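Local coordinates for zona pellucida sperm-binding protein 1 (Gallus gallus, PDB 6GF6) that serves in the egg coat, where its N-terminal ZP-N1 domain forms the homodimer that cross-links the filaments, at residues Phe17-Leu22 against Met104-Pro109; Val82-Leu87 against Ser99-Met104. The protein carries 2 engineered substitutions. All blocks are in the same frame, centred on the assembly; numbering follows the deposited sequence.

Interaction 1 of 2, residues Phe17-Leu22 against Met104-Pro109; sequences FGMQLL and MTCPRP
The buried face-to-face packing between the two sheets of the ZP-N1 domain's Ig-like sandwich is where Met19 and Leu21 of strand 18-24 meet Met104 and Cys106 of strand 96-107. The two strands run roughly antiparallel in different sheets, their short axes 8.8 Å apart at closest approach, and the side chains meet through apolar contacts. Met104 reaches across to the backbone of strand 18-24. Its CG stands anti to its own carbonyl carbon (chi1 -60°), and a bend at chi3 of 75° swings the methyl against that strand, where Met104 CE lies 3.7 Å from Met19 CG and equally near the carbonyl carbon of Gln20. The same methyl comes alongside Leu21, with CE 3.9 Å from Leu21 CB, so it sits between Met19 and Leu21. The extended chain of Met19 slants across Met104, setting the sulfur Met19 SD 3.7 Å from Met104 CB. That sulfur also lies 3.8 Å from Cys106 SG, which is itself bonded to Cys14 SG, so the thioether packs against a disulfide that ties strand 96-107 to the end of strand 9-14. Tyr69 covers both Met19 and Cys106, while Tyr12 rests on Leu21 and Met104. Gln20, between Met19 and Leu21 in sequence, turns its CB away from strand 96-107; its NE2 is hydrogen-bonded to Asp13, a zinc ligand in another crystal structure of this protein. At the start of strand 18-24, the backbone nitrogens of Phe17 and Gly18 bond to Glu38 of the second subunit. An apolar contact between strands of two facing sheets, closed at its edge by the Cys14-Cys106 disulfide, belongs to the core of the Ig-like beta sandwich of the ZP-N fold.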
loop_
_atom_site.group_PDB
_atom_site.type_symbol
_atom_site.label_atom_id
_atom_site.label_comp_id
_atom_site.label_asym_id
_atom_site.label_seq_id
_atom_site.Cartn_x
_atom_site.Cartn_y
_atom_site.Cartn_z
ATOM N N PHE B 17 3.046 -10.488 -4.983
ATOM C CA PHE B 17 4.043 -9.427 -5.027
ATOM C C PHE B 17 4.518 -8.974 -3.655
ATOM O O PHE B 17 5.557 -8.316 -3.566
ATOM C CB PHE B 17 3.468 -8.228 -5.793
ATOM C CG PHE B 17 3.057 -8.581 -7.196
ATOM C CD1 PHE B 17 3.973 -8.555 -8.235
ATOM C CD2 PHE B 17 1.757 -8.990 -7.461
ATOM C CE1 PHE B 17 3.590 -8.901 -9.522
ATOM C CE2 PHE B 17 1.372 -9.335 -8.745
ATOM C CZ PHE B 17 2.285 -9.292 -9.775
ATOM N N GLY B 18 3.794 -9.302 -2.599
ATOM C CA GLY B 18 4.190 -8.942 -1.261
ATOM C C GLY B 18 3.467 -9.797 -0.248
ATOM O O GLY B 18 2.880 -10.826 -0.583
ATOM N N MET B 19 3.512 -9.352 1.005
ATOM C CA MET B 19 2.880 -10.061 2.107
ATOM C C MET B 19 2.255 -9.050 3.057
ATOM O O MET B 19 2.602 -7.867 3.054
ATOM C CB MET B 19 3.887 -10.946 2.852
ATOM C CG MET B 19 5.243 -10.289 3.050
ATOM S SD MET B 19 6.473 -11.389 3.772
ATOM C CE MET B 19 7.977 -10.680 3.110
ATOM N N GLN B 20 1.321 -9.533 3.875
ATOM C CA GLN B 20 0.644 -8.691 4.849
ATOM C C GLN B 20 0.488 -9.445 6.161
ATOM O O GLN B 20 0.235 -10.651 6.167
ATOM C CB GLN B 20 -0.729 -8.224 4.345
ATOM C CG GLN B 20 -1.727 -9.342 4.109
ATOM C CD GLN B 20 -3.136 -8.828 3.899
ATOM O OE1 GLN B 20 -3.360 -7.622 3.791
ATOM N NE2 GLN B 20 -4.098 -9.742 3.845
ATOM N N LEU B 21 0.645 -8.722 7.268
ATOM C CA LEU B 21 0.501 -9.244 8.621
ATOM C C LEU B 21 -0.688 -8.562 9.285
ATOM O O LEU B 21 -0.727 -7.330 9.372
ATOM C CB LEU B 21 1.788 -9.011 9.414
ATOM C CG LEU B 21 1.858 -9.408 10.884
ATOM C CD1 LEU B 21 1.526 -10.858 11.083
ATOM C CD2 LEU B 21 3.253 -9.131 11.389
ATOM N N LEU B 22 -1.658 -9.353 9.740
ATOM C CA LEU B 22 -2.879 -8.827 10.339
ATOM C C LEU B 22 -2.916 -9.169 11.823
ATOM O O LEU B 22 -2.687 -10.320 12.205
ATOM C CB LEU B 22 -4.117 -9.371 9.631
ATOM C CG LEU B 22 -4.194 -9.070 8.132
ATOM C CD1 LEU B 22 -3.442 -10.115 7.319
ATOM C CD2 LEU B 22 -5.643 -8.988 7.691
ATOM N N MET B 104 7.909 -13.930 8.772
ATOM C CA MET B 104 7.052 -14.146 7.618
ATOM C C MET B 104 7.881 -14.804 6.525
ATOM O O MET B 104 8.834 -14.207 6.009
ATOM C CB MET B 104 6.439 -12.826 7.152
ATOM C CG MET B 104 5.577 -12.146 8.214
ATOM S SD MET B 104 5.226 -10.400 7.888
ATOM C CE MET B 104 4.013 -10.498 6.586
ATOM N N THR B 105 7.520 -16.035 6.180
ATOM C CA THR B 105 8.232 -16.832 5.194
ATOM C C THR B 105 7.295 -17.080 4.021
ATOM O O THR B 105 6.195 -17.611 4.201
ATOM C CB THR B 105 8.711 -18.151 5.805
ATOM O OG1 THR B 105 9.536 -17.877 6.942
ATOM C CG2 THR B 105 9.511 -18.953 4.802
ATOM N N CYS B 106 7.719 -16.665 2.833
ATOM C CA CYS B 106 6.875 -16.754 1.656
ATOM C C CYS B 106 7.678 -17.342 0.506
ATOM O O CYS B 106 8.893 -17.126 0.420
ATOM C CB CYS B 106 6.306 -15.384 1.261
ATOM S SG CYS B 106 5.119 -14.735 2.475
ATOM N N PRO B 107 7.045 -18.128 -0.358
ATOM C CA PRO B 107 7.802 -18.810 -1.407
ATOM C C PRO B 107 8.389 -17.828 -2.404
ATOM O O PRO B 107 7.839 -16.756 -2.662
ATOM C CB PRO B 107 6.756 -19.719 -2.062
ATOM C CG PRO B 107 5.463 -19.046 -1.802
ATOM C CD PRO B 107 5.598 -18.386 -0.466
ATOM N N ARG B 108 9.523 -18.220 -2.969
ATOM C CA ARG B 108 10.208 -17.458 -3.996
ATOM C C ARG B 108 10.466 -18.362 -5.197
ATOM O O ARG B 108 10.706 -19.560 -5.028
ATOM C CB ARG B 108 11.535 -16.907 -3.451
ATOM C CG ARG B 108 12.333 -16.033 -4.395
ATOM C CD ARG B 108 13.598 -15.541 -3.704
ATOM N NE ARG B 108 14.353 -14.597 -4.525
ATOM C CZ ARG B 108 15.354 -14.929 -5.337
ATOM N NH1 ARG B 108 15.748 -16.195 -5.452
ATOM N NH2 ARG B 108 15.966 -13.988 -6.039
ATOM N N PRO B 109 10.449 -17.816 -6.408
ATOM C CA PRO B 109 10.607 -18.680 -7.584
ATOM C C PRO B 109 12.061 -18.961 -7.926
ATOM O O PRO B 109 12.888 -18.046 -7.993
ATOM C CB PRO B 109 9.914 -17.880 -8.691
ATOM C CG PRO B 109 10.092 -16.479 -8.300
ATOM C CD PRO B 109 10.078 -16.443 -6.792
#

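Interaction 2 of 2, residues Val82-Leu87 against Ser99-Met104; sequences VLRVQL and SYEVQM. Engineered in segment 99-104: Gln103 (natural residue Asn).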
loop_
_atom_site.group_PDB
_atom_site.type_symbol
_atom_site.label_atom_id
_atom_site.label_comp_id
_atom_site.label_asym_id
_atom_site.label_seq_id
_atom_site.Cartn_x
_atom_site.Cartn_y
_atom_site.Cartn_z
ATOM N N VAL B 82 12.029 -13.807 3.443
ATOM C CA VAL B 82 11.899 -13.822 4.894
ATOM C C VAL B 82 11.939 -12.389 5.410
ATOM O O VAL B 82 12.875 -11.637 5.109
ATOM C CB VAL B 82 12.997 -14.672 5.556
ATOM C CG1 VAL B 82 12.818 -14.687 7.072
ATOM C CG2 VAL B 82 12.960 -16.090 4.997
ATOM N N LEU B 83 10.941 -12.024 6.210
ATOM C CA LEU B 83 10.883 -10.722 6.860
ATOM C C LEU B 83 10.469 -10.942 8.302
ATOM O O LEU B 83 9.422 -11.545 8.564
ATOM C CB LEU B 83 9.893 -9.788 6.161
ATOM C CG LEU B 83 9.789 -8.378 6.749
ATOM C CD1 LEU B 83 11.086 -7.614 6.578
ATOM C CD2 LEU B 83 8.657 -7.618 6.108
ATOM N N ARG B 84 11.287 -10.452 9.224
ATOM C CA ARG B 84 11.034 -10.577 10.650
ATOM C C ARG B 84 10.469 -9.268 11.179
ATOM O O ARG B 84 11.015 -8.193 10.907
ATOM C CB ARG B 84 12.315 -10.956 11.395
ATOM C CG ARG B 84 12.764 -12.384 11.113
ATOM C CD ARG B 84 14.064 -12.764 11.812
ATOM N NE ARG B 84 14.056 -12.461 13.246
ATOM C CZ ARG B 84 14.861 -11.589 13.849
ATOM N NH1 ARG B 84 15.772 -10.903 13.165
ATOM N NH2 ARG B 84 14.759 -11.403 15.157
ATOM N N VAL B 85 9.356 -9.363 11.899
ATOM C CA VAL B 85 8.628 -8.207 12.403
ATOM C C VAL B 85 8.358 -8.427 13.880
ATOM O O VAL B 85 8.065 -9.549 14.304
ATOM C CB VAL B 85 7.302 -7.985 11.644
ATOM C CG1 VAL B 85 6.549 -6.791 12.217
ATOM C CG2 VAL B 85 7.560 -7.782 10.160
ATOM N N GLN B 86 8.452 -7.358 14.661
ATOM C CA GLN B 86 8.084 -7.380 16.069
ATOM C C GLN B 86 6.753 -6.668 16.248
ATOM O O GLN B 86 6.552 -5.576 15.706
ATOM C CB GLN B 86 9.160 -6.717 16.931
ATOM C CG GLN B 86 8.896 -6.822 18.426
ATOM C CD GLN B 86 9.902 -6.052 19.251
ATOM O OE1 GLN B 86 10.681 -5.262 18.722
ATOM N NE2 GLN B 86 9.882 -6.270 20.560
ATOM N N LEU B 87 5.840 -7.303 16.977
ATOM C CA LEU B 87 4.563 -6.711 17.350
ATOM C C LEU B 87 4.611 -6.367 18.825
ATOM O O LEU B 87 4.886 -7.238 19.658
ATOM C CB LEU B 87 3.398 -7.659 17.079
ATOM C CG LEU B 87 3.154 -8.065 15.633
ATOM C CD1 LEU B 87 4.102 -9.167 15.254
ATOM C CD2 LEU B 87 1.716 -8.519 15.457
ATOM N N SER B 99 5.024 -8.561 23.801
ATOM C CA SER B 99 5.874 -8.429 22.630
ATOM C C SER B 99 5.938 -9.765 21.905
ATOM O O SER B 99 6.190 -10.805 22.525
ATOM C CB SER B 99 7.270 -7.960 23.026
ATOM O OG SER B 99 8.066 -7.742 21.883
ATOM N N TYR B 100 5.688 -9.734 20.597
ATOM C CA TYR B 100 5.704 -10.930 19.774
ATOM C C TYR B 100 6.637 -10.718 18.592
ATOM O O TYR B 100 6.761 -9.610 18.063
ATOM C CB TYR B 100 4.297 -11.305 19.270
ATOM C CG TYR B 100 3.224 -11.316 20.341
ATOM C CD1 TYR B 100 2.667 -10.131 20.811
ATOM C CD2 TYR B 100 2.773 -12.511 20.888
ATOM C CE1 TYR B 100 1.688 -10.137 21.788
ATOM C CE2 TYR B 100 1.797 -12.527 21.868
ATOM C CZ TYR B 100 1.258 -11.337 22.317
ATOM O OH TYR B 100 0.285 -11.346 23.296
ATOM N N GLU B 101 7.297 -11.796 18.185
ATOM C CA GLU B 101 8.171 -11.795 17.024
ATOM C C GLU B 101 7.622 -12.783 16.010
ATOM O O GLU B 101 7.243 -13.903 16.367
ATOM C CB GLU B 101 9.600 -12.174 17.396
ATOM C CG GLU B 101 10.527 -12.246 16.202
ATOM C CD GLU B 101 11.966 -12.501 16.597
ATOM O OE1 GLU B 101 12.419 -11.927 17.614
ATOM O OE2 GLU B 101 12.639 -13.283 15.890
ATOM N N VAL B 102 7.589 -12.370 14.744
ATOM C CA VAL B 102 7.033 -13.183 13.671
ATOM C C VAL B 102 8.016 -13.195 12.516
ATOM O O VAL B 102 8.489 -12.137 12.085
ATOM C CB VAL B 102 5.672 -12.645 13.189
ATOM C CG1 VAL B 102 5.062 -13.584 12.153
ATOM C CG2 VAL B 102 4.726 -12.454 14.350
ATOM N N GLN B 103 8.276 -14.383 11.982
ATOM C CA GLN B 103 9.095 -14.556 10.792
ATOM C C GLN B 103 8.150 -14.898 9.648
ATOM O O GLN B 103 7.648 -16.021 9.565
ATOM C CB GLN B 103 10.144 -15.646 11.004
ATOM C CG GLN B 103 11.251 -15.649 9.959
ATOM C CD GLN B 103 12.267 -16.764 10.163
ATOM O OE1 GLN B 103 13.475 -16.524 10.175
ATOM N NE2 GLN B 103 11.779 -17.990 10.312
ATOM N N MET B 104 7.909 -13.930 8.772
ATOM C CA MET B 104 7.052 -14.146 7.618
ATOM C C MET B 104 7.881 -14.804 6.525
ATOM O O MET B 104 8.834 -14.207 6.009
ATOM C CB MET B 104 6.439 -12.826 7.152
ATOM C CG MET B 104 5.577 -12.146 8.214
ATOM S SD MET B 104 5.226 -10.400 7.888
ATOM C CE MET B 104 4.013 -10.498 6.586
#
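Val82-Leu87 and Ser99-Met104 pair as adjacent antiparallel strands of a beta hairpin, with Leu83-Met104, Val85-Val102 and Leu87-Tyr100 as hydrogen-bonded pairs and Arg84-Gln103 and Gln86-Glu101 as non-hydrogen-bonded ones. Six backbone bonds make the ladder, among them Val85 N to Val102 O at 2.9 Å. The face carrying Arg84, Gln86, Glu101 and Gln103 is polar. Arg84 grips Glu101 diagonally and side-on in a salt bridge: NH2 lies 2.9 Å and NE 3.1 Å from the single oxygen Glu101 OE2. That oxygen sits in the guanidinium plane, yet both nitrogens come from the same side above the carboxylate, the two planes being 63° apart. The bend of Arg84 at chi3 (51°) turns the guanidinium edge to the acid. Were Arg84 an alanine, Glu101 would probably lose the cationic mate of its carboxylate, which could then turn. Farther along, Gln86 stretches out with CG anti to its backbone nitrogen (chi1 -175°), and NE2 donates a hydrogen bond of 2.7 Å to Ser99 OG, close to the amide plane; Gln86 OE1 accepts from Arg42. Toward the other end the engineered Gln103 lays its CG 3.4 Å from Val82 CG1. On the opposite face Leu87 CD1 presses on Val102 CG2 at 3.5 Å, a tight carbon contact, and Val85 CG2 lies 4.2 Å from Met104 SD. The Tyr100 hydroxyl bonds to the backbone nitrogens of Leu7 and Leu8. Strand 30-36 flanks strand 80-90 on the side away from 96-107, bonding to the backbone of Arg84 and Gln86, while strands 18-24 and 63-68 of the facing sheet cover Leu83.

Overall arrangement
Both contacts use strand 96-107 and share Met104, whose backbone belongs to the hairpin of interaction 2 and whose methyl reaches across the sandwich in interaction 1. Along the chain, the hairpin is nested within the loop closed by interaction 1. Interaction 1 is wholly buried, joins the two sheets and relies on sulfur and aliphatic packing; interaction 2 lies within one sheet, is only partly buried, and adds a backbone ladder with a salt bridge and an amide-to-hydroxyl bond on its polar face. Their apolar sides merge: Met19 CE rests 3.7 Å from Leu83 CB, and Leu21 packs on Val85 and Leu87, making one continuous core.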